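Local structure of beta-galactosidase/beta-glucuronidase (Faecalibacterium prausnitzii L2-6, 6MVF) at residues A[360-374]-A[398-412]. The protein binds flavin mononucleotide and acts as a beta-glucuronidase of glycoside hydrolase family 2 in the human gut microbiome. Residues are numbered along the deposited sequence; the frame is centred on the assembly and turned at random.
Sequences FISVFKSGKDAHTHV and NEILIGGISQELVDT
With CG swung anti to the backbone N (chi1 176°), F364 lays its ring against the first turn of helix 407-423, and F360, set the same way (chi1 -171°), reaches in beside it. L409 covers one face of the F364 ring, its CB 3.9 Å from the ring centroid in a CH-pi contact, while CZ of F360 meets the ring's edge. The F360 ring is itself sandwiched: CG1 of I400 sits over one face and CG2 of V374 over the other, each nearer the ring's margin than its centre. T412 serves both phenylalanines, CG2 lying 3.7 Å from F360 CE2 and OG1 3.6 Å from F364 CE1; that hydroxyl donates to E408 O. The two segments belong to successive beta-alpha units of the family 2 TIM barrel, meeting where the loops after parallel strands 353-357 and 391-398 lead into their helices. At the strand end, N398 N donates to F360 O and S362 N to N398 O, both at 3.1 Å, the single beta bridge that pairs I361 with N398, and S362 O then takes G403 N in a more bent bond (135°). A water ties F364 N to I400 O. At the far end, E408 brings its carboxylate to the edge of the F364 ring, nearly perpendicular to it, with CB 3.6 Å from F364 CE2; the syn lone pair of OE1 accepts a hydrogen bond from N of G367, the N-cap residue of helix 368-385, at 3.0 Å.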
ATOM      1  N   PHE A 360      22.313  10.983 -33.375  1.00 34.31           N
ATOM      2  CA  PHE A 360      23.080  11.425 -34.544  1.00 33.31           C
ATOM      3  C   PHE A 360      24.384  12.050 -34.037  1.00 32.75           C
ATOM      4  O   PHE A 360      24.504  13.263 -33.846  1.00 33.17           O
ATOM      5  CB  PHE A 360      22.228  12.398 -35.350  1.00 33.76           C
ATOM      6  CG  PHE A 360      22.797  12.763 -36.682  1.00 44.95           C
ATOM      7  CD1 PHE A 360      23.793  11.990 -37.267  1.00 40.01           C
ATOM      8  CD2 PHE A 360      22.337  13.909 -37.349  1.00 40.53           C
ATOM      9  CE1 PHE A 360      24.314  12.342 -38.503  1.00 41.65           C
ATOM     10  CE2 PHE A 360      22.853  14.275 -38.578  1.00 35.60           C
ATOM     11  CZ  PHE A 360      23.840  13.496 -39.161  1.00 44.54           C
ATOM     12  N   ILE A 361      25.380  11.199 -33.787  1.00 28.79           N
ATOM     13  CA  ILE A 361      26.502  11.570 -32.934  1.00 32.62           C
ATOM     14  C   ILE A 361      27.843  11.313 -33.623  1.00 38.43           C
ATOM     15  O   ILE A 361      28.050  10.266 -34.249  1.00 37.40           O
ATOM     16  CB  ILE A 361      26.424  10.821 -31.584  1.00 31.34           C
ATOM     17  CG1 ILE A 361      27.527  11.275 -30.625  1.00 32.17           C
ATOM     18  CG2 ILE A 361      26.456   9.325 -31.790  1.00 31.92           C
ATOM     19  CD1 ILE A 361      27.113  11.191 -29.156  1.00 34.27           C
ATOM     20  N   SER A 362      28.748  12.295 -33.507  1.00 33.80           N
ATOM     21  CA  SER A 362      30.194  12.163 -33.712  1.00 34.57           C
ATOM     22  C   SER A 362      30.641  12.120 -35.168  1.00 36.33           C
ATOM     23  O   SER A 362      31.442  12.960 -35.585  1.00 38.86           O
ATOM     24  CB  SER A 362      30.741  10.920 -33.017  1.00 32.17           C
ATOM     25  OG  SER A 362      31.059  11.184 -31.670  1.00 39.21           O
ATOM     26  N   VAL A 363      30.164  11.132 -35.924  1.00 35.64           N
ATOM     27  CA  VAL A 363      30.722  10.755 -37.222  1.00 33.39           C
ATOM     28  C   VAL A 363      29.574  10.590 -38.203  1.00 34.95           C
ATOM     29  O   VAL A 363      28.776   9.655 -38.078  1.00 36.90           O
ATOM     30  CB  VAL A 363      31.534   9.455 -37.149  1.00 35.43           C
ATOM     31  CG1 VAL A 363      31.886   8.993 -38.556  1.00 27.08           C
ATOM     32  CG2 VAL A 363      32.780   9.628 -36.271  1.00 24.87           C
ATOM     33  N   PHE A 364      29.501  11.472 -39.191  1.00 36.57           N
ATOM     34  CA  PHE A 364      28.466  11.344 -40.204  1.00 32.21           C
ATOM     35  C   PHE A 364      28.748  10.131 -41.080  1.00 41.61           C
ATOM     36  O   PHE A 364      29.882   9.925 -41.532  1.00 45.87           O
ATOM     37  CB  PHE A 364      28.392  12.606 -41.056  1.00 37.09           C
ATOM     38  CG  PHE A 364      27.419  12.506 -42.178  1.00 44.39           C
ATOM     39  CD1 PHE A 364      26.059  12.660 -41.944  1.00 36.91           C
ATOM     40  CD2 PHE A 364      27.854  12.243 -43.470  1.00 40.20           C
ATOM     41  CE1 PHE A 364      25.150  12.565 -42.980  1.00 37.67           C
ATOM     42  CE2 PHE A 364      26.948  12.142 -44.507  1.00 44.18           C
ATOM     43  CZ  PHE A 364      25.592  12.303 -44.263  1.00 41.55           C
ATOM     44  N   LYS A 365      27.716   9.320 -41.296  1.00 38.60           N
ATOM     45  CA  LYS A 365      27.759   8.156 -42.174  1.00 38.17           C
ATOM     46  C   LYS A 365      27.001   8.468 -43.462  1.00 39.33           C
ATOM     47  O   LYS A 365      25.806   8.792 -43.418  1.00 42.40           O
ATOM     48  CB  LYS A 365      27.128   6.936 -41.500  1.00 40.73           C
ATOM     49  CG  LYS A 365      27.903   6.303 -40.390  1.00 30.91           C
ATOM     50  CD  LYS A 365      27.185   5.021 -39.980  1.00 36.04           C
ATOM     51  CE  LYS A 365      27.967   4.253 -38.947  1.00 38.90           C
ATOM     52  NZ  LYS A 365      27.186   3.078 -38.505  1.00 48.11           N
ATOM     53  N   SER A 366      27.678   8.324 -44.602  1.00 46.20           N
ATOM     54  CA  SER A 366      27.093   8.587 -45.912  1.00 48.47           C
ATOM     55  C   SER A 366      26.129   7.476 -46.329  1.00 39.91           C
ATOM     56  O   SER A 366      26.180   6.346 -45.837  1.00 37.99           O
ATOM     57  CB  SER A 366      28.188   8.712 -46.964  1.00 49.40           C
ATOM     58  OG  SER A 366      28.929   7.505 -47.005  1.00 42.86           O
ATOM     59  N   GLY A 367      25.246   7.813 -47.262  1.00 35.21           N
ATOM     60  CA  GLY A 367      24.298   6.846 -47.772  1.00 38.85           C
ATOM     61  C   GLY A 367      22.839   7.207 -47.582  1.00 40.56           C
ATOM     62  O   GLY A 367      22.501   8.042 -46.737  1.00 45.09           O
ATOM     63  N   LYS A 368      21.964   6.578 -48.378  1.00 36.69           N
ATOM     64  CA  LYS A 368      20.527   6.768 -48.227  1.00 40.85           C
ATOM     65  C   LYS A 368      19.989   6.054 -46.998  1.00 45.56           C
ATOM     66  O   LYS A 368      19.069   6.561 -46.349  1.00 45.89           O
ATOM     67  CB  LYS A 368      19.779   6.271 -49.463  1.00 33.93           C
ATOM     68  CG  LYS A 368      18.278   6.497 -49.381  1.00 36.23           C
ATOM     69  CD  LYS A 368      17.555   6.039 -50.632  1.00 50.08           C
ATOM     70  CE  LYS A 368      17.690   4.530 -50.850  1.00 58.96           C
ATOM     71  NZ  LYS A 368      18.133   4.200 -52.245  1.00 54.74           N
ATOM     72  N   ASP A 369      20.548   4.888 -46.657  1.00 46.04           N
ATOM     73  CA  ASP A 369      20.022   4.119 -45.535  1.00 48.97           C
ATOM     74  C   ASP A 369      20.379   4.762 -44.195  1.00 45.69           C
ATOM     75  O   ASP A 369      19.552   4.788 -43.277  1.00 44.42           O
ATOM     76  CB  ASP A 369      20.517   2.673 -45.622  1.00 51.00           C
ATOM     77  CG  ASP A 369      19.715   1.849 -46.637  1.00 56.94           C
ATOM     78  OD1 ASP A 369      18.760   2.403 -47.224  1.00 51.96           O
ATOM     79  OD2 ASP A 369      20.026   0.656 -46.843  1.00 55.57           O
ATOM     80  N   ALA A 370      21.590   5.310 -44.071  1.00 39.91           N
ATOM     81  CA  ALA A 370      21.931   6.075 -42.874  1.00 42.79           C
ATOM     82  C   ALA A 370      21.137   7.374 -42.787  1.00 42.87           C
ATOM     83  O   ALA A 370      20.806   7.826 -41.681  1.00 41.13           O
ATOM     84  CB  ALA A 370      23.434   6.379 -42.840  1.00 41.33           C
ATOM     85  N   HIS A 371      20.852   8.006 -43.934  1.00 38.62           N
ATOM     86  CA  HIS A 371      19.962   9.164 -43.938  1.00 42.03           C
ATOM     87  C   HIS A 371      18.560   8.757 -43.505  1.00 41.84           C
ATOM     88  O   HIS A 371      17.921   9.448 -42.706  1.00 41.65           O
ATOM     89  CB  HIS A 371      19.937   9.821 -45.329  1.00 36.20           C
ATOM     90  CG  HIS A 371      19.043  11.025 -45.429  1.00 34.33           C
ATOM     91  ND1 HIS A 371      17.755  10.961 -45.924  1.00 41.64           N
ATOM     92  CD2 HIS A 371      19.254  12.330 -45.115  1.00 39.71           C
ATOM     93  CE1 HIS A 371      17.208  12.167 -45.905  1.00 30.99           C
ATOM     94  NE2 HIS A 371      18.096  13.016 -45.417  1.00 36.50           N
ATOM     95  N   THR A 372      18.079   7.620 -44.001  1.00 41.41           N
ATOM     96  CA  THR A 372      16.756   7.157 -43.615  1.00 45.42           C
ATOM     97  C   THR A 372      16.695   6.817 -42.126  1.00 45.38           C
ATOM     98  O   THR A 372      15.717   7.161 -41.454  1.00 41.24           O
ATOM     99  CB  THR A 372      16.361   5.970 -44.486  1.00 41.42           C
ATOM    100  OG1 THR A 372      16.129   6.448 -45.816  1.00 38.94           O
ATOM    101  CG2 THR A 372      15.093   5.277 -43.947  1.00 34.51           C
ATOM    102  N   HIS A 373      17.730   6.169 -41.585  1.00 33.66           N
ATOM    103  CA  HIS A 373      17.760   5.921 -40.146  1.00 42.73           C
ATOM    104  C   HIS A 373      17.561   7.212 -39.354  1.00 46.44           C
ATOM    105  O   HIS A 373      16.710   7.280 -38.459  1.00 44.55           O
ATOM    106  CB  HIS A 373      19.077   5.255 -39.746  1.00 40.41           C
ATOM    107  CG  HIS A 373      19.245   5.073 -38.265  1.00 44.97           C
ATOM    108  ND1 HIS A 373      19.142   3.843 -37.651  1.00 46.77           N
ATOM    109  CD2 HIS A 373      19.544   5.960 -37.282  1.00 44.27           C
ATOM    110  CE1 HIS A 373      19.349   3.981 -36.352  1.00 45.65           C
ATOM    111  NE2 HIS A 373      19.597   5.255 -36.102  1.00 46.06           N
ATOM    112  N   VAL A 374      18.339   8.252 -39.669  1.00 37.02           N
ATOM    113  CA  VAL A 374      18.323   9.450 -38.834  1.00 35.77           C
ATOM    114  C   VAL A 374      16.949  10.112 -38.884  1.00 36.98           C
ATOM    115  O   VAL A 374      16.371  10.447 -37.843  1.00 33.11           O
ATOM    116  CB  VAL A 374      19.463  10.407 -39.242  1.00 38.12           C
ATOM    117  CG1 VAL A 374      19.086  11.834 -38.985  1.00 40.32           C
ATOM    118  CG2 VAL A 374      20.756  10.074 -38.477  1.00 33.17           C
ATOM    119  N   ASN A 398      24.865  15.734 -31.962  1.00 32.68           N
ATOM    120  CA  ASN A 398      25.893  16.022 -30.960  1.00 33.34           C
ATOM    121  C   ASN A 398      27.264  15.826 -31.592  1.00 31.69           C
ATOM    122  O   ASN A 398      27.584  14.723 -32.048  1.00 33.15           O
ATOM    123  CB  ASN A 398      25.754  15.122 -29.724  1.00 31.10           C
ATOM    124  CG  ASN A 398      26.852  15.372 -28.699  1.00 37.10           C
ATOM    125  OD1 ASN A 398      26.879  16.428 -28.055  1.00 34.30           O
ATOM    126  ND2 ASN A 398      27.761  14.404 -28.537  1.00 33.47           N
ATOM    127  N   GLU A 399      28.060  16.895 -31.637  1.00 29.67           N
ATOM    128  CA  GLU A 399      29.480  16.800 -31.992  1.00 37.07           C
ATOM    129  C   GLU A 399      29.692  16.116 -33.342  1.00 34.11           C
ATOM    130  O   GLU A 399      30.664  15.383 -33.537  1.00 29.92           O
ATOM    131  CB  GLU A 399      30.265  16.072 -30.897  1.00 32.59           C
ATOM    132  CG  GLU A 399      30.389  16.844 -29.615  1.00 26.99           C
ATOM    133  CD  GLU A 399      31.312  16.155 -28.622  1.00 44.37           C
ATOM    134  OE1 GLU A 399      31.654  14.973 -28.864  1.00 47.59           O
ATOM    135  OE2 GLU A 399      31.696  16.785 -27.602  1.00 43.08           O
ATOM    136  N   ILE A 400      28.783  16.371 -34.290  1.00 29.76           N
ATOM    137  CA  ILE A 400      28.792  15.655 -35.561  1.00 36.60           C
ATOM    138  C   ILE A 400      30.040  15.957 -36.415  1.00 38.84           C
ATOM    139  O   ILE A 400      30.347  15.203 -37.352  1.00 37.07           O
ATOM    140  CB  ILE A 400      27.480  15.952 -36.329  1.00 31.65           C
ATOM    141  CG1 ILE A 400      27.193  14.836 -37.337  1.00 35.40           C
ATOM    142  CG2 ILE A 400      27.527  17.319 -37.012  1.00 29.17           C
ATOM    143  CD1 ILE A 400      27.368  13.421 -36.769  1.00 31.99           C
ATOM    144  N   LEU A 401      30.793  17.013 -36.101  1.00 33.49           N
ATOM    145  CA  LEU A 401      31.998  17.328 -36.872  1.00 35.68           C
ATOM    146  C   LEU A 401      33.231  16.570 -36.419  1.00 40.21           C
ATOM    147  O   LEU A 401      34.306  16.803 -36.976  1.00 43.51           O
ATOM    148  CB  LEU A 401      32.328  18.819 -36.809  1.00 34.43           C
ATOM    149  CG  LEU A 401      31.344  19.826 -37.387  1.00 31.21           C
ATOM    150  CD1 LEU A 401      32.005  21.183 -37.433  1.00 33.79           C
ATOM    151  CD2 LEU A 401      30.859  19.389 -38.736  1.00 29.80           C
ATOM    152  N   ILE A 402      33.134  15.706 -35.409  1.00 43.88           N
ATOM    153  CA  ILE A 402      34.313  14.951 -35.004  1.00 40.23           C
ATOM    154  C   ILE A 402      34.847  14.144 -36.178  1.00 39.14           C
ATOM    155  O   ILE A 402      36.064  14.018 -36.358  1.00 41.96           O
ATOM    156  CB  ILE A 402      34.000  14.064 -33.786  1.00 41.85           C
ATOM    157  CG1 ILE A 402      34.138  14.871 -32.493  1.00 39.99           C
ATOM    158  CG2 ILE A 402      34.930  12.850 -33.725  1.00 31.51           C
ATOM    159  CD1 ILE A 402      33.502  14.179 -31.291  1.00 31.38           C
ATOM    160  N   GLY A 403      33.950  13.637 -37.024  1.00 44.09           N
ATOM    161  CA  GLY A 403      34.269  12.829 -38.186  1.00 43.63           C
ATOM    162  C   GLY A 403      34.511  13.604 -39.462  1.00 45.86           C
ATOM    163  O   GLY A 403      34.695  12.995 -40.526  1.00 42.10           O
ATOM    164  N   GLY A 404      34.507  14.936 -39.382  1.00 43.34           N
ATOM    165  CA  GLY A 404      34.749  15.798 -40.519  1.00 40.26           C
ATOM    166  C   GLY A 404      33.487  16.290 -41.196  1.00 38.96           C
ATOM    167  O   GLY A 404      32.523  15.529 -41.357  1.00 35.72           O
ATOM    168  N   ILE A 405      33.487  17.567 -41.606  1.00 33.96           N
ATOM    169  CA  ILE A 405      32.331  18.146 -42.282  1.00 38.52           C
ATOM    170  C   ILE A 405      32.274  17.658 -43.720  1.00 40.26           C
ATOM    171  O   ILE A 405      33.291  17.358 -44.355  1.00 41.76           O
ATOM    172  CB  ILE A 405      32.358  19.685 -42.226  1.00 34.80           C
ATOM    173  CG1 ILE A 405      30.960  20.238 -42.450  1.00 32.74           C
ATOM    174  CG2 ILE A 405      33.292  20.265 -43.277  1.00 24.70           C
ATOM    175  CD1 ILE A 405      30.816  21.659 -41.965  1.00 36.51           C
ATOM    176  N   SER A 406      31.060  17.558 -44.230  1.00 36.83           N
ATOM    177  CA  SER A 406      30.860  17.323 -45.644  1.00 40.40           C
ATOM    178  C   SER A 406      29.579  18.044 -46.049  1.00 41.27           C
ATOM    179  O   SER A 406      28.811  18.516 -45.207  1.00 37.35           O
ATOM    180  CB  SER A 406      30.833  15.817 -45.957  1.00 42.47           C
ATOM    181  OG  SER A 406      29.597  15.208 -45.616  1.00 47.03           O
ATOM    182  N   GLN A 407      29.379  18.170 -47.359  1.00 44.40           N
ATOM    183  CA  GLN A 407      28.110  18.681 -47.859  1.00 45.29           C
ATOM    184  C   GLN A 407      26.953  17.759 -47.467  1.00 45.92           C
ATOM    185  O   GLN A 407      25.887  18.231 -47.061  1.00 41.27           O
ATOM    186  CB  GLN A 407      28.191  18.852 -49.378  1.00 45.54           C
ATOM    187  CG  GLN A 407      26.908  19.296 -50.052  1.00 41.28           C
ATOM    188  CD  GLN A 407      26.398  20.599 -49.500  1.00 49.84           C
ATOM    189  OE1 GLN A 407      25.205  20.761 -49.265  1.00 57.98           O
ATOM    190  NE2 GLN A 407      27.299  21.538 -49.279  1.00 51.87           N
ATOM    191  N   GLU A 408      27.151  16.438 -47.580  1.00 45.98           N
ATOM    192  CA  GLU A 408      26.089  15.491 -47.250  1.00 47.83           C
ATOM    193  C   GLU A 408      25.627  15.664 -45.804  1.00 46.80           C
ATOM    194  O   GLU A 408      24.420  15.647 -45.525  1.00 46.00           O
ATOM    195  CB  GLU A 408      26.577  14.061 -47.490  1.00 51.56           C
ATOM    196  CG  GLU A 408      25.609  13.150 -48.236  1.00 56.39           C
ATOM    197  CD  GLU A 408      26.127  11.705 -48.340  1.00 68.14           C
ATOM    198  OE1 GLU A 408      25.464  10.782 -47.812  1.00 65.50           O
ATOM    199  OE2 GLU A 408      27.208  11.492 -48.939  1.00 68.71           O
ATOM    200  N   LEU A 409      26.580  15.843 -44.879  1.00 44.88           N
ATOM    201  CA  LEU A 409      26.265  16.037 -43.464  1.00 42.64           C
ATOM    202  C   LEU A 409      25.453  17.306 -43.244  1.00 46.34           C
ATOM    203  O   LEU A 409      24.553  17.336 -42.396  1.00 41.94           O
ATOM    204  CB  LEU A 409      27.564  16.085 -42.645  1.00 34.86           C
ATOM    205  CG  LEU A 409      27.634  16.529 -41.171  1.00 31.19           C
ATOM    206  CD1 LEU A 409      29.021  16.239 -40.645  1.00 34.37           C
ATOM    207  CD2 LEU A 409      27.315  18.012 -40.909  1.00 37.55           C
ATOM    208  N   VAL A 410      25.806  18.387 -43.942  1.00 42.68           N
ATOM    209  CA  VAL A 410      25.112  19.653 -43.742  1.00 42.59           C
ATOM    210  C   VAL A 410      23.670  19.553 -44.234  1.00 41.10           C
ATOM    211  O   VAL A 410      22.743  20.059 -43.590  1.00 36.85           O
ATOM    212  CB  VAL A 410      25.880  20.797 -44.439  1.00 38.57           C
ATOM    213  CG1 VAL A 410      25.077  22.078 -44.393  1.00 35.36           C
ATOM    214  CG2 VAL A 410      27.252  21.001 -43.805  1.00 36.52           C
ATOM    215  N   ASP A 411      23.459  18.899 -45.383  1.00 43.11           N
ATOM    216  CA  ASP A 411      22.113  18.774 -45.931  1.00 41.75           C
ATOM    217  C   ASP A 411      21.224  17.984 -44.998  1.00 39.97           C
ATOM    218  O   ASP A 411      20.025  18.255 -44.888  1.00 41.27           O
ATOM    219  CB  ASP A 411      22.152  18.102 -47.301  1.00 42.88           C
ATOM    220  CG  ASP A 411      22.803  18.969 -48.353  1.00 52.57           C
ATOM    221  OD1 ASP A 411      22.962  20.183 -48.091  1.00 55.91           O
ATOM    222  OD2 ASP A 411      23.153  18.441 -49.432  1.00 56.93           O
ATOM    223  N   THR A 412      21.795  16.986 -44.328  1.00 38.84           N
ATOM    224  CA  THR A 412      21.018  16.205 -43.381  1.00 41.96           C
ATOM    225  C   THR A 412      20.555  17.081 -42.221  1.00 38.11           C
ATOM    226  O   THR A 412      19.430  16.931 -41.731  1.00 34.15           O
ATOM    227  CB  THR A 412      21.843  15.004 -42.905  1.00 40.66           C
ATOM    228  OG1 THR A 412      22.153  14.176 -44.032  1.00 40.12           O
ATOM    229  CG2 THR A 412      21.077  14.180 -41.868  1.00 32.36           C
TER
HETATM  230  O   HOH W   1      30.364  12.441 -29.337  1.00 32.64           O
HETATM  231  O   HOH W   2      31.227  13.499 -39.151  1.00 35.43           O